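Local structure of enolase from the environmental genome shotgun sequencing of the Sargasso Sea (2QGY) at residues Asp22-Asp27 and Ile334-Lys339; Trp30-Lys35 and Ser144-Asp149; Ile66-Phe71 and Tyr375-Lys380. The protein is of unknown function but belongs to the enolase superfamily and holds a magnesium ion, so it probably acts on a carboxylate-bearing substrate. All blocks are in the same frame, centred on the assembly; numbering follows the deposited sequence. Where two conformers were deposited one is given.

Interaction 1 of 3, residues Asp22-Asp27 and Ile334-Lys339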
ATOM      1  N   ASP A  22     -18.541   3.795  14.490  1.00 19.44           N
ATOM      2  CA  ASP A  22     -18.965   5.006  13.795  1.00 20.52           C
ATOM      3  C   ASP A  22     -18.106   6.152  14.297  1.00 19.87           C
ATOM      4  O   ASP A  22     -17.445   6.038  15.322  1.00 19.99           O
ATOM      5  CB  ASP A  22     -20.434   5.323  14.101  1.00 20.36           C
ATOM      6  CG  ASP A  22     -21.117   6.097  12.970  1.00 22.43           C
ATOM      7  OD1 ASP A  22     -20.435   6.567  12.022  1.00 23.19           O
ATOM      8  OD2 ASP A  22     -22.351   6.213  13.043  1.00 26.87           O
ATOM      9  N   ASN A  23     -18.116   7.276  13.585  1.00 19.84           N
ATOM     10  CA  ASN A  23     -17.548   8.477  14.138  1.00 20.19           C
ATOM     11  C   ASN A  23     -18.424   8.919  15.299  1.00 20.27           C
ATOM     12  O   ASN A  23     -19.647   8.830  15.230  1.00 21.15           O
ATOM     13  CB  ASN A  23     -17.498   9.590  13.078  1.00 19.42           C
ATOM     14  CG  ASN A  23     -16.751   9.162  11.828  1.00 21.53           C
ATOM     15  OD1 ASN A  23     -17.359   8.845  10.800  1.00 22.38           O
ATOM     16  ND2 ASN A  23     -15.422   9.158  11.908  1.00 22.05           N
ATOM     17  N   HIS A  24     -17.785   9.383  16.349  1.00 20.23           N
ATOM     18  CA  HIS A  24     -18.463   9.880  17.541  1.00 22.05           C
ATOM     19  C   HIS A  24     -17.784  11.184  17.956  1.00 21.66           C
ATOM     20  O   HIS A  24     -16.725  11.514  17.421  1.00 22.37           O
ATOM     21  CB  HIS A  24     -18.443   8.794  18.626  1.00 22.55           C
ATOM     22  CG  HIS A  24     -19.277   7.587  18.274  1.00 26.40           C
ATOM     23  ND1 HIS A  24     -20.659   7.604  18.296  1.00 29.47           N
ATOM     24  CD2 HIS A  24     -18.927   6.327  17.897  1.00 27.81           C
ATOM     25  CE1 HIS A  24     -21.122   6.415  17.951  1.00 26.84           C
ATOM     26  NE2 HIS A  24     -20.091   5.624  17.701  1.00 29.97           N
ATOM     27  N   LEU A  25     -18.376  11.950  18.860  1.00 20.20           N
ATOM     28  CA  LEU A  25     -17.678  13.139  19.355  1.00 20.58           C
ATOM     29  C   LEU A  25     -16.664  12.656  20.379  1.00 20.48           C
ATOM     30  O   LEU A  25     -16.967  11.784  21.186  1.00 19.95           O
ATOM     31  CB  LEU A  25     -18.637  14.146  19.995  1.00 20.24           C
ATOM     32  CG  LEU A  25     -19.497  14.927  19.016  1.00 21.19           C
ATOM     33  CD1 LEU A  25     -20.436  15.831  19.815  1.00 18.19           C
ATOM     34  CD2 LEU A  25     -18.597  15.772  18.108  1.00 21.02           C
ATOM     35  N   SER A  26     -15.448  13.206  20.315  1.00 19.93           N
ATOM     36  CA  SER A  26     -14.405  12.805  21.250  1.00 19.60           C
ATOM     37  C   SER A  26     -14.614  13.536  22.571  1.00 19.84           C
ATOM     38  O   SER A  26     -15.581  14.281  22.732  1.00 19.35           O
ATOM     39  CB  SER A  26     -13.011  13.083  20.668  1.00 19.69           C
ATOM     40  OG  SER A  26     -12.781  14.484  20.613  1.00 19.95           O
ATOM     41  N   ASP A  27     -13.730  13.310  23.542  1.00 21.47           N
ATOM     42  CA  ASP A  27     -13.895  13.937  24.874  1.00 21.93           C
ATOM     43  C   ASP A  27     -14.016  15.481  24.773  1.00 22.15           C
ATOM     44  O   ASP A  27     -13.258  16.142  24.031  1.00 22.77           O
ATOM     45  CB  ASP A  27     -12.750  13.558  25.842  1.00 21.47           C
ATOM     46  CG  ASP A  27     -12.471  12.047  25.942  1.00 24.89           C
ATOM     47  OD1 ASP A  27     -13.291  11.195  25.466  1.00 26.02           O
ATOM     48  OD2 ASP A  27     -11.384  11.708  26.528  1.00 26.30           O
ATOM     49  N   ILE A 334      -9.363   9.080  25.081  1.00 17.80           N
ATOM     50  CA  ILE A 334      -9.285   8.231  26.271  1.00 18.93           C
ATOM     51  C   ILE A 334     -10.667   7.890  26.854  1.00 19.46           C
ATOM     52  O   ILE A 334     -10.980   6.721  27.038  1.00 19.29           O
ATOM     53  CB  ILE A 334      -8.379   8.821  27.361  1.00 19.61           C
ATOM     54  CG1 ILE A 334      -6.912   8.915  26.867  1.00 19.11           C
ATOM     55  CG2 ILE A 334      -8.487   7.993  28.636  1.00 19.13           C
ATOM     56  CD1 ILE A 334      -6.124   7.586  26.916  1.00 25.57           C
ATOM     57  N   ASN A 335     -11.487   8.890  27.153  1.00 20.39           N
ATOM     58  CA  ASN A 335     -12.778   8.554  27.769  1.00 21.46           C
ATOM     59  C   ASN A 335     -13.739   7.948  26.758  1.00 20.96           C
ATOM     60  O   ASN A 335     -14.574   7.109  27.120  1.00 20.55           O
ATOM     61  CB  ASN A 335     -13.406   9.752  28.453  1.00 22.23           C
ATOM     62  CG  ASN A 335     -12.596  10.223  29.644  1.00 27.35           C
ATOM     63  OD1 ASN A 335     -12.025   9.423  30.397  1.00 29.54           O
ATOM     64  ND2 ASN A 335     -12.544  11.529  29.825  1.00 30.92           N
ATOM     65  N   PHE A 336     -13.605   8.325  25.482  1.00 19.66           N
ATOM     66  CA  PHE A 336     -14.356   7.614  24.468  1.00 19.81           C
ATOM     67  C   PHE A 336     -14.070   6.101  24.532  1.00 18.98           C
ATOM     68  O   PHE A 336     -14.985   5.272  24.467  1.00 19.13           O
ATOM     69  CB  PHE A 336     -14.062   8.096  23.050  1.00 19.40           C
ATOM     70  CG  PHE A 336     -14.815   7.314  22.028  1.00 20.05           C
ATOM     71  CD1 PHE A 336     -16.177   7.553  21.839  1.00 21.64           C
ATOM     72  CD2 PHE A 336     -14.198   6.293  21.304  1.00 21.74           C
ATOM     73  CE1 PHE A 336     -16.893   6.822  20.945  1.00 19.61           C
ATOM     74  CE2 PHE A 336     -14.918   5.543  20.399  1.00 19.97           C
ATOM     75  CZ  PHE A 336     -16.274   5.800  20.217  1.00 20.72           C
ATOM     76  N   SER A 337     -12.791   5.751  24.582  1.00 19.05           N
ATOM     77  CA  SER A 337     -12.378   4.351  24.572  1.00 18.79           C
ATOM     78  C   SER A 337     -12.834   3.680  25.869  1.00 19.51           C
ATOM     79  O   SER A 337     -13.173   2.487  25.890  1.00 17.96           O
ATOM     80  CB  SER A 337     -10.867   4.247  24.415  1.00 19.47           C
ATOM     81  OG  SER A 337     -10.440   4.822  23.188  1.00 16.21           O
ATOM     82  N   LYS A 338     -12.834   4.457  26.958  1.00 19.53           N
ATOM     83  CA  LYS A 338     -13.306   3.941  28.245  1.00 20.80           C
ATOM     84  C   LYS A 338     -14.778   3.521  28.230  1.00 21.14           C
ATOM     85  O   LYS A 338     -15.213   2.731  29.078  1.00 22.30           O
ATOM     86  CB  LYS A 338     -13.049   4.955  29.342  1.00 20.66           C
ATOM     87  CG  LYS A 338     -11.571   5.028  29.742  1.00 20.10           C
ATOM     88  CD  LYS A 338     -11.379   5.937  30.922  1.00 23.96           C
ATOM     89  CE  LYS A 338      -9.982   5.778  31.484  1.00 29.60           C
ATOM     90  NZ  LYS A 338      -9.734   6.851  32.497  1.00 34.69           N
ATOM     91  N   LYS A 339     -15.542   4.047  27.284  1.00 21.48           N
ATOM     92  CA  LYS A 339     -16.956   3.645  27.144  1.00 21.68           C
ATOM     93  C   LYS A 339     -17.107   2.142  26.946  1.00 22.23           C
ATOM     94  O   LYS A 339     -18.070   1.535  27.435  1.00 22.61           O
ATOM     95  CB  LYS A 339     -17.645   4.378  25.996  1.00 22.14           C
ATOM     96  CG  LYS A 339     -17.860   5.866  26.190  1.00 23.18           C
ATOM     97  CD  LYS A 339     -18.417   6.454  24.892  1.00 26.63           C
ATOM     98  CE  LYS A 339     -18.687   7.952  25.026  1.00 32.24           C
ATOM     99  NZ  LYS A 339     -19.856   8.204  25.897  1.00 34.21           N
TER

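Interaction 2 of 3, residues Trp30-Lys35 and Ser144-Asp149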
ATOM      1  N   TRP A  30     -14.080  17.769  21.427  1.00 20.82           N
ATOM      2  CA  TRP A  30     -12.876  18.387  20.849  1.00 21.14           C
ATOM      3  C   TRP A  30     -12.740  18.075  19.346  1.00 21.20           C
ATOM      4  O   TRP A  30     -12.359  18.950  18.549  1.00 21.53           O
ATOM      5  CB  TRP A  30     -11.627  17.938  21.638  1.00 20.61           C
ATOM      6  CG  TRP A  30     -10.351  18.289  20.928  1.00 21.94           C
ATOM      7  CD1 TRP A  30      -9.481  17.435  20.331  1.00 21.57           C
ATOM      8  CD2 TRP A  30      -9.845  19.616  20.693  1.00 20.28           C
ATOM      9  NE1 TRP A  30      -8.432  18.148  19.767  1.00 22.24           N
ATOM     10  CE2 TRP A  30      -8.644  19.483  19.962  1.00 21.31           C
ATOM     11  CE3 TRP A  30     -10.297  20.897  21.028  1.00 23.27           C
ATOM     12  CZ2 TRP A  30      -7.877  20.594  19.550  1.00 23.29           C
ATOM     13  CZ3 TRP A  30      -9.526  22.014  20.623  1.00 23.14           C
ATOM     14  CH2 TRP A  30      -8.334  21.842  19.901  1.00 22.95           C
ATOM     15  N   SER A  31     -13.080  16.840  18.983  1.00 21.18           N
ATOM     16  CA  SER A  31     -12.977  16.333  17.605  1.00 21.19           C
ATOM     17  C   SER A  31     -14.045  15.262  17.320  1.00 21.40           C
ATOM     18  O   SER A  31     -14.785  14.868  18.212  1.00 22.03           O
ATOM     19  CB  SER A  31     -11.588  15.704  17.420  1.00 21.39           C
ATOM     20  OG  SER A  31     -11.282  15.526  16.034  1.00 24.80           O
ATOM     21  N   ASN A  32     -14.143  14.799  16.074  1.00 21.05           N
ATOM     22  CA  ASN A  32     -14.830  13.528  15.808  1.00 21.23           C
ATOM     23  C   ASN A  32     -13.756  12.466  15.965  1.00 21.05           C
ATOM     24  O   ASN A  32     -12.597  12.678  15.570  1.00 21.86           O
ATOM     25  CB  ASN A  32     -15.427  13.468  14.393  1.00 20.84           C
ATOM     26  CG  ASN A  32     -16.377  14.632  14.095  1.00 23.66           C
ATOM     27  OD1 ASN A  32     -17.340  14.860  14.817  1.00 26.32           O
ATOM     28  ND2 ASN A  32     -16.094  15.372  13.015  1.00 23.49           N
ATOM     29  N   THR A  33     -14.099  11.361  16.603  1.00 19.42           N
ATOM     30  CA  THR A  33     -13.228  10.193  16.580  1.00 19.32           C
ATOM     31  C   THR A  33     -13.252   9.613  15.177  1.00 19.20           C
ATOM     32  O   THR A  33     -14.260   9.692  14.481  1.00 18.72           O
ATOM     33  CB  THR A  33     -13.699   9.135  17.574  1.00 19.84           C
ATOM     34  OG1 THR A  33     -15.010   8.703  17.184  1.00 20.97           O
ATOM     35  CG2 THR A  33     -13.724   9.752  18.978  1.00 20.00           C
ATOM     36  N   LYS A  34     -12.123   9.054  14.733  1.00 18.76           N
ATOM     37  CA  LYS A  34     -12.125   8.357  13.445  1.00 18.56           C
ATOM     38  C   LYS A  34     -12.863   7.040  13.666  1.00 18.06           C
ATOM     39  O   LYS A  34     -13.071   6.636  14.814  1.00 18.68           O
ATOM     40  CB  LYS A  34     -10.678   8.101  12.964  1.00 18.16           C
ATOM     41  CG  LYS A  34      -9.830   7.386  13.974  1.00 18.34           C
ATOM     42  CD  LYS A  34      -8.346   7.122  13.563  1.00 19.47           C
ATOM     43  CE  LYS A  34      -8.257   6.464  12.203  1.00 19.28           C
ATOM     44  NZ  LYS A  34      -6.962   5.758  11.959  1.00 16.11           N
ATOM     45  N   LYS A  35     -13.250   6.369  12.586  1.00 17.54           N
ATOM     46  CA  LYS A  35     -13.784   5.008  12.687  1.00 16.82           C
ATOM     47  C   LYS A  35     -12.621   4.066  13.070  1.00 18.02           C
ATOM     48  O   LYS A  35     -11.520   4.141  12.478  1.00 18.20           O
ATOM     49  CB  LYS A  35     -14.418   4.565  11.369  1.00 16.80           C
ATOM     50  CG  LYS A  35     -15.506   5.498  10.863  1.00 18.57           C
ATOM     51  CD  LYS A  35     -16.295   4.861   9.718  1.00 19.46           C
ATOM     52  CE  LYS A  35     -17.449   5.756   9.224  1.00 20.99           C
ATOM     53  NZ  LYS A  35     -16.982   7.069   8.710  1.00 23.90           N
ATOM     54  N   SER A 144      -7.499  18.305  15.781  1.00 21.11           N
ATOM     55  CA  SER A 144      -8.946  18.135  15.567  1.00 22.32           C
ATOM     56  C   SER A 144      -9.374  18.264  14.095  1.00 24.11           C
ATOM     57  O   SER A 144      -8.789  19.036  13.328  1.00 23.93           O
ATOM     58  CB  SER A 144      -9.756  19.113  16.412  1.00 21.52           C
ATOM     59  OG  SER A 144     -11.149  18.939  16.146  1.00 22.07           O
ATOM     60  N   ASP A 145     -10.404  17.515  13.718  1.00 25.48           N
ATOM     61  CA  ASP A 145     -10.990  17.633  12.375  1.00 27.72           C
ATOM     62  C   ASP A 145     -12.116  18.659  12.306  1.00 29.31           C
ATOM     63  O   ASP A 145     -12.662  18.899  11.224  1.00 29.98           O
ATOM     64  CB  ASP A 145     -11.475  16.280  11.839  1.00 27.59           C
ATOM     65  CG  ASP A 145     -12.706  15.755  12.561  1.00 30.15           C
ATOM     66  OD1 ASP A 145     -12.812  15.971  13.789  1.00 29.55           O
ATOM     67  OD2 ASP A 145     -13.550  15.096  11.888  1.00 34.22           O
ATOM     68  N   LEU A 146     -12.460  19.239  13.456  1.00 30.81           N
ATOM     69  CA  LEU A 146     -13.496  20.272  13.545  1.00 32.80           C
ATOM     70  C   LEU A 146     -12.938  21.672  13.327  1.00 35.03           C
ATOM     71  O   LEU A 146     -11.756  21.934  13.554  1.00 35.20           O
ATOM     72  CB  LEU A 146     -14.200  20.197  14.908  1.00 32.03           C
ATOM     73  CG  LEU A 146     -14.935  18.893  15.243  1.00 31.44           C
ATOM     74  CD1 LEU A 146     -15.468  18.956  16.670  1.00 28.78           C
ATOM     75  CD2 LEU A 146     -16.054  18.637  14.255  1.00 32.56           C
ATOM     76  N   LYS A 147     -13.798  22.586  12.900  1.00 37.88           N
ATOM     77  CA  LYS A 147     -13.356  23.947  12.623  1.00 41.10           C
ATOM     78  C   LYS A 147     -13.123  24.707  13.917  1.00 41.47           C
ATOM     79  O   LYS A 147     -14.019  24.830  14.762  1.00 41.42           O
ATOM     80  CB  LYS A 147     -14.350  24.684  11.714  1.00 41.07           C
ATOM     81  CG  LYS A 147     -14.293  24.228  10.259  1.00 43.11           C
ATOM     82  CD  LYS A 147     -15.416  24.833   9.412  1.00 43.49           C
ATOM     83  CE  LYS A 147     -15.321  24.348   7.955  1.00 47.71           C
ATOM     84  NZ  LYS A 147     -16.094  25.214   6.997  1.00 49.51           N
ATOM     85  N   LYS A 148     -11.894  25.188  14.071  1.00 43.18           N
ATOM     86  CA  LYS A 148     -11.499  25.987  15.230  1.00 44.32           C
ATOM     87  C   LYS A 148     -10.532  27.083  14.813  1.00 45.32           C
ATOM     88  O   LYS A 148      -9.917  27.022  13.735  1.00 45.61           O
ATOM     89  CB  LYS A 148     -10.844  25.113  16.298  1.00 44.37           C
ATOM     90  CG  LYS A 148     -11.631  23.879  16.634  1.00 43.90           C
ATOM     91  CD  LYS A 148     -10.901  23.008  17.586  1.00 43.16           C
ATOM     92  CE  LYS A 148     -11.714  21.756  17.869  1.00 42.02           C
ATOM     93  NZ  LYS A 148     -12.964  21.984  18.644  1.00 41.56           N
ATOM     94  N   ASP A 149     -10.420  28.097  15.659  1.00 46.12           N
ATOM     95  CA  ASP A 149      -9.379  29.092  15.494  1.00 47.26           C
ATOM     96  C   ASP A 149      -8.185  28.681  16.358  1.00 46.87           C
ATOM     97  O   ASP A 149      -8.289  27.783  17.205  1.00 46.59           O
ATOM     98  CB  ASP A 149      -9.893  30.495  15.882  1.00 47.72           C
ATOM     99  CG  ASP A 149      -8.773  31.539  15.948  1.00 50.17           C
ATOM    100  OD1 ASP A 149      -7.965  31.595  14.985  1.00 51.31           O
ATOM    101  OD2 ASP A 149      -8.696  32.290  16.962  1.00 50.83           O
TER

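Interaction 3 of 3, residues Ile66-Phe71 and Tyr375-Lys380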
ATOM      1  N   ILE A  66     -10.594  -7.839   3.901  1.00 17.41           N
ATOM      2  CA  ILE A  66      -9.277  -8.458   3.811  1.00 16.60           C
ATOM      3  C   ILE A  66      -8.930  -9.255   5.069  1.00 16.29           C
ATOM      4  O   ILE A  66      -8.500 -10.405   4.964  1.00 16.66           O
ATOM      5  CB  ILE A  66      -8.177  -7.409   3.483  1.00 17.13           C
ATOM      6  CG1 ILE A  66      -8.393  -6.865   2.068  1.00 18.18           C
ATOM      7  CG2 ILE A  66      -6.778  -8.043   3.599  1.00 17.20           C
ATOM      8  CD1 ILE A  66      -7.518  -5.603   1.820  1.00 17.22           C
ATOM      9  N   ILE A  67      -9.132  -8.672   6.251  1.00 15.08           N
ATOM     10  CA  ILE A  67      -8.961  -9.440   7.474  1.00 16.03           C
ATOM     11  C   ILE A  67      -9.804 -10.716   7.429  1.00 17.07           C
ATOM     12  O   ILE A  67      -9.317 -11.793   7.787  1.00 17.49           O
ATOM     13  CB  ILE A  67      -9.387  -8.616   8.744  1.00 15.75           C
ATOM     14  CG1 ILE A  67      -8.421  -7.441   8.942  1.00 13.92           C
ATOM     15  CG2 ILE A  67      -9.415  -9.511  10.013  1.00 15.85           C
ATOM     16  CD1 ILE A  67      -8.908  -6.396   9.966  1.00 15.49           C
ATOM     17  N   LYS A  68     -11.061 -10.590   7.018  1.00 18.39           N
ATOM     18  CA  LYS A  68     -11.945 -11.745   6.937  1.00 21.01           C
ATOM     19  C   LYS A  68     -11.398 -12.809   5.972  1.00 21.41           C
ATOM     20  O   LYS A  68     -11.410 -14.014   6.290  1.00 20.88           O
ATOM     21  CB  LYS A  68     -13.365 -11.332   6.499  1.00 20.86           C
ATOM     22  CG  LYS A  68     -14.320 -12.549   6.393  1.00 25.12           C
ATOM     23  CD  LYS A  68     -15.792 -12.154   6.259  1.00 25.03           C
ATOM     24  CE  LYS A  68     -16.303 -12.323   4.822  1.00 32.61           C
ATOM     25  NZ  LYS A  68     -17.812 -12.143   4.666  1.00 32.65           N
ATOM     26  N   GLU A  69     -10.892 -12.378   4.817  1.00 21.35           N
ATOM     27  CA  GLU A  69     -10.368 -13.358   3.855  1.00 22.66           C
ATOM     28  C   GLU A  69      -9.096 -14.040   4.318  1.00 21.97           C
ATOM     29  O   GLU A  69      -8.882 -15.264   4.092  1.00 21.74           O
ATOM     30  CB  GLU A  69     -10.157 -12.739   2.477  1.00 22.62           C
ATOM     31  CG  GLU A  69     -11.446 -12.402   1.720  1.00 28.91           C
ATOM     32  CD  GLU A  69     -12.388 -13.599   1.530  1.00 33.57           C
ATOM     33  OE1 GLU A  69     -11.903 -14.708   1.219  1.00 37.73           O
ATOM     34  OE2 GLU A  69     -13.620 -13.426   1.680  1.00 36.69           O
ATOM     35  N   LEU A  70      -8.243 -13.260   4.979  1.00 20.98           N
ATOM     36  CA  LEU A  70      -7.028 -13.808   5.563  1.00 20.47           C
ATOM     37  C   LEU A  70      -7.387 -14.797   6.668  1.00 21.62           C
ATOM     38  O   LEU A  70      -6.806 -15.871   6.767  1.00 20.36           O
ATOM     39  CB  LEU A  70      -6.126 -12.699   6.077  1.00 20.53           C
ATOM     40  CG  LEU A  70      -5.506 -11.841   4.966  1.00 19.76           C
ATOM     41  CD1 LEU A  70      -4.711 -10.666   5.555  1.00 21.19           C
ATOM     42  CD2 LEU A  70      -4.624 -12.638   4.026  1.00 18.25           C
ATOM     43  N   PHE A  71      -8.380 -14.445   7.471  1.00 21.21           N
ATOM     44  CA  PHE A  71      -8.792 -15.305   8.542  1.00 23.06           C
ATOM     45  C   PHE A  71      -9.228 -16.668   8.018  1.00 23.91           C
ATOM     46  O   PHE A  71      -8.807 -17.688   8.552  1.00 24.61           O
ATOM     47  CB  PHE A  71      -9.909 -14.657   9.347  1.00 22.90           C
ATOM     48  CG  PHE A  71     -10.572 -15.588  10.312  1.00 22.66           C
ATOM     49  CD1 PHE A  71      -9.992 -15.838  11.551  1.00 22.94           C
ATOM     50  CD2 PHE A  71     -11.774 -16.202   9.988  1.00 22.76           C
ATOM     51  CE1 PHE A  71     -10.592 -16.686  12.445  1.00 22.08           C
ATOM     52  CE2 PHE A  71     -12.376 -17.064  10.891  1.00 23.08           C
ATOM     53  CZ  PHE A  71     -11.781 -17.301  12.106  1.00 22.94           C
ATOM     54  N   TYR A 375     -20.660  -0.900  11.498  1.00 25.77           N
ATOM     55  CA  TYR A 375     -20.537  -2.146  10.742  0.50 27.04           C
ATOM     56  C   TYR A 375     -19.925  -3.212  11.625  1.00 27.44           C
ATOM     57  O   TYR A 375     -19.142  -2.920  12.535  1.00 26.00           O
ATOM     58  CB  TYR A 375     -19.698  -1.955   9.464  0.50 28.23           C
ATOM     59  CG  TYR A 375     -20.250  -0.911   8.512  0.50 29.79           C
ATOM     60  CD1 TYR A 375     -21.568  -0.989   8.040  0.50 30.51           C
ATOM     61  CD2 TYR A 375     -19.460   0.162   8.085  0.50 31.12           C
ATOM     62  CE1 TYR A 375     -22.091  -0.020   7.189  0.50 30.76           C
ATOM     63  CE2 TYR A 375     -19.976   1.135   7.225  0.50 31.61           C
ATOM     64  CZ  TYR A 375     -21.289   1.034   6.786  0.50 30.52           C
ATOM     65  OH  TYR A 375     -21.802   1.989   5.936  0.50 32.43           O
ATOM     66  N   SER A 376     -20.307  -4.455  11.383  1.00 28.14           N
ATOM     67  CA  SER A 376     -19.718  -5.550  12.128  1.00 30.24           C
ATOM     68  C   SER A 376     -19.802  -6.851  11.324  1.00 31.79           C
ATOM     69  O   SER A 376     -20.632  -7.002  10.416  1.00 30.75           O
ATOM     70  CB  SER A 376     -20.323  -5.685  13.537  1.00 30.62           C
ATOM     71  OG  SER A 376     -21.674  -6.115  13.500  1.00 32.27           O
ATOM     72  N   LEU A 377     -18.902  -7.762  11.629  1.00 33.09           N
ATOM     73  CA  LEU A 377     -18.800  -8.996  10.886  1.00 36.18           C
ATOM     74  C   LEU A 377     -18.605 -10.067  11.925  1.00 37.23           C
ATOM     75  O   LEU A 377     -17.872  -9.859  12.889  1.00 36.21           O
ATOM     76  CB  LEU A 377     -17.578  -8.899   9.974  1.00 36.20           C
ATOM     77  CG  LEU A 377     -17.388  -9.595   8.642  1.00 38.41           C
ATOM     78  CD1 LEU A 377     -18.708  -9.808   7.866  1.00 40.89           C
ATOM     79  CD2 LEU A 377     -16.380  -8.731   7.830  1.00 37.90           C
ATOM     80  N   ASP A 378     -19.300 -11.194  11.752  1.00 39.08           N
ATOM     81  CA  ASP A 378     -19.142 -12.364  12.616  1.00 41.44           C
ATOM     82  C   ASP A 378     -19.007 -13.599  11.725  1.00 42.57           C
ATOM     83  O   ASP A 378     -19.933 -13.955  10.965  1.00 42.52           O
ATOM     84  CB  ASP A 378     -20.315 -12.500  13.593  1.00 42.08           C
ATOM     85  CG  ASP A 378     -20.041 -13.494  14.729  1.00 45.18           C
ATOM     86  OD1 ASP A 378     -19.090 -14.313  14.629  1.00 47.23           O
ATOM     87  OD2 ASP A 378     -20.793 -13.456  15.739  1.00 48.44           O
ATOM     88  N   GLU A 379     -17.848 -14.246  11.841  1.00 43.14           N
ATOM     89  CA  GLU A 379     -17.395 -15.264  10.909  1.00 43.91           C
ATOM     90  C   GLU A 379     -16.942 -16.513  11.671  1.00 44.29           C
ATOM     91  O   GLU A 379     -16.263 -16.411  12.691  1.00 43.71           O
ATOM     92  CB  GLU A 379     -16.238 -14.678  10.096  1.00 44.24           C
ATOM     93  CG  GLU A 379     -15.580 -15.602   9.084  1.00 44.97           C
ATOM     94  CD  GLU A 379     -16.366 -15.725   7.786  1.00 46.54           C
ATOM     95  OE1 GLU A 379     -17.236 -14.864   7.503  1.00 46.80           O
ATOM     96  OE2 GLU A 379     -16.104 -16.699   7.048  1.00 47.07           O
ATOM     97  N   LYS A 380     -17.344 -17.685  11.182  1.00 44.83           N
ATOM     98  CA  LYS A 380     -16.910 -18.959  11.754  1.00 45.53           C
ATOM     99  C   LYS A 380     -15.936 -19.645  10.805  1.00 45.71           C
ATOM    100  O   LYS A 380     -15.173 -20.529  11.210  1.00 45.87           O
ATOM    101  CB  LYS A 380     -18.103 -19.881  12.007  1.00 45.96           C
ATOM    102  CG  LYS A 380     -18.954 -19.528  13.195  1.00 47.49           C
ATOM    103  CD  LYS A 380     -20.338 -20.121  13.009  1.00 49.89           C
ATOM    104  CE  LYS A 380     -21.390 -19.359  13.804  1.00 51.53           C
ATOM    105  NZ  LYS A 380     -22.695 -19.363  13.083  1.00 51.33           N
TER

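Interaction 1 of 3, residues Asp22-Asp27 and Ile334-Lys339
Asp27 sets its carboxylate against the first turn of helix 334-338, and His24, three residues earlier, lies against Phe336. The loop between the first two strands of the enolase-type capping domain is thereby joined to the C-terminal, TIM-barrel part of the chain. Asp27, like His24, holds CG beside its backbone N and anti to its own carbonyl carbon. The carboxylate serves two successive amides: Asp27 OD2 accepts from Asn335 N at 2.9 Å through its syn lone pair, with a fairly straight N-H angle of 161°, whereas Asp27 OD1 receives a weak, bent bond from Phe336 N at 2.9 Å. Aspartate suits this place because amides in the first turn of a helix have no carbonyl one turn back to bond to, and the helix dipole probably favours its ionised form. The methylene of Asn335 comes in beside the acid, with Asn335 CB 3.3 Å from Asp27 OD1. Phe336, its CG anti to the backbone N (chi1 178°), sends its ring out from the helix to His24. The ring planes are 29° from parallel, but the centroids are 5.4 Å apart and little of one ring lies over the other. His24 NE2 is hydrogen-bonded to Leu372 O, which helps hold the imidazole's rotation, while Ser26 OG bonds to Asp332 and to Ser31 N. The closest touch of the aromatic pair comes from the histidine's methylene, with His24 CB 3.4 Å from Phe336 CE1.

Interaction 2 of 3, residues Trp30-Lys35 and Ser144-Asp149
Ser144 and Lys148 both lie over one face of the Trp30 indole, and this buried ring makes the tight part of the contact. Ser144 CB stands 4.0 Å from the centroid of the five-membered ring of Trp30; Lys148 CE stands 3.7 Å from that of the six-membered ring, both CH-pi contacts. The indole N-H is turned to Trp143 O. An extended chi1 of 178° carries Ser144 OG up to Trp30 O, to which it donates at 2.7 Å; Ser144 OG also accepts from Leu146 N at 3.0 Å, an ST turn. A hydroxyl that can give and take at once fits here, where the loop following barrel strand 135-141 meets the capping-domain loop. Toward the exposed Asp145 the packing gives way to short hydrogen bonds: Asp145 OD1 accepts from Ser31 OG at 2.8 Å on its anti side, well out of the carboxylate plane, and from Asn32 N at 2.9 Å on its syn side. Asp145 OD2 takes Asn32 ND2 at 2.8 Å, the amide and carboxylate planes standing 83° apart. Leu146, partly exposed at the margin, crosses Asn32 at about a right angle in van der Waals contact, Leu146 CD2 lying 3.5 Å from Asn32 ND2.

Interaction 3 of 3, residues Ile66-Phe71 and Tyr375-Lys380
Lys68 and Glu379 each bend in mid-chain to meet: both start with CG anti to the backbone N, then the lysine turns at chi3 (104°, away from any staggered value) and the glutamate at chi2 (80°). The two side chains cross at about a right angle, which lays the lysine methylenes against the acid, with Lys68 CD 3.3 Å from Glu379 OE1. Their charges meet only in a long salt bridge, Lys68 NZ to Glu379 OE1 at 4.0 Å; the stronger partner of Glu379 is Arg72, one turn on from Lys68. Lysine, with its long aliphatic chain and charged end, suits this partly exposed site: Leu377 CD2 packs 3.8 Å from Lys68 CD while the ammonium stays near the acid. On the inner side Phe71 and Glu379 pass side by side, pointing opposite ways, Phe71 CD2 lying 4.0 Å from Glu379 CG, and the ring also reaches Leu13 and Leu16. Ile66, Glu69 and Leu70 pack on Phe58 and Arg59 of the second subunit. Helix 66-71 and strand 375-379 run 7° from parallel, their axes 10.4 Å apart at closest. This is helix-on-sheet packing of the alpha+beta capping domain of the enolase superfamily, here with the C-terminal strand added at the sheet's edge.

In the fold
Interactions 1 and 2 use neighbouring parts of one capping-domain loop, and their centres are 12 Å apart. The two arms of that loop pair with each other, probably by hydrogen bonds from Thr33 N to His24 O and from Ser26 N to Ser31 O, both 2.8 Å. Interaction 1 ties the loop to helix 334-338 late in the barrel domain, and interaction 2 ties it to the segment after the first barrel strand. Interaction 3 lies about 24 Å and 29 Å, centre to centre, from interactions 1 and 2, within the capping domain. As in relatives, this loop probably helps close the barrel mouth, where Asp200, Glu226 and Glu252 hold magnesium.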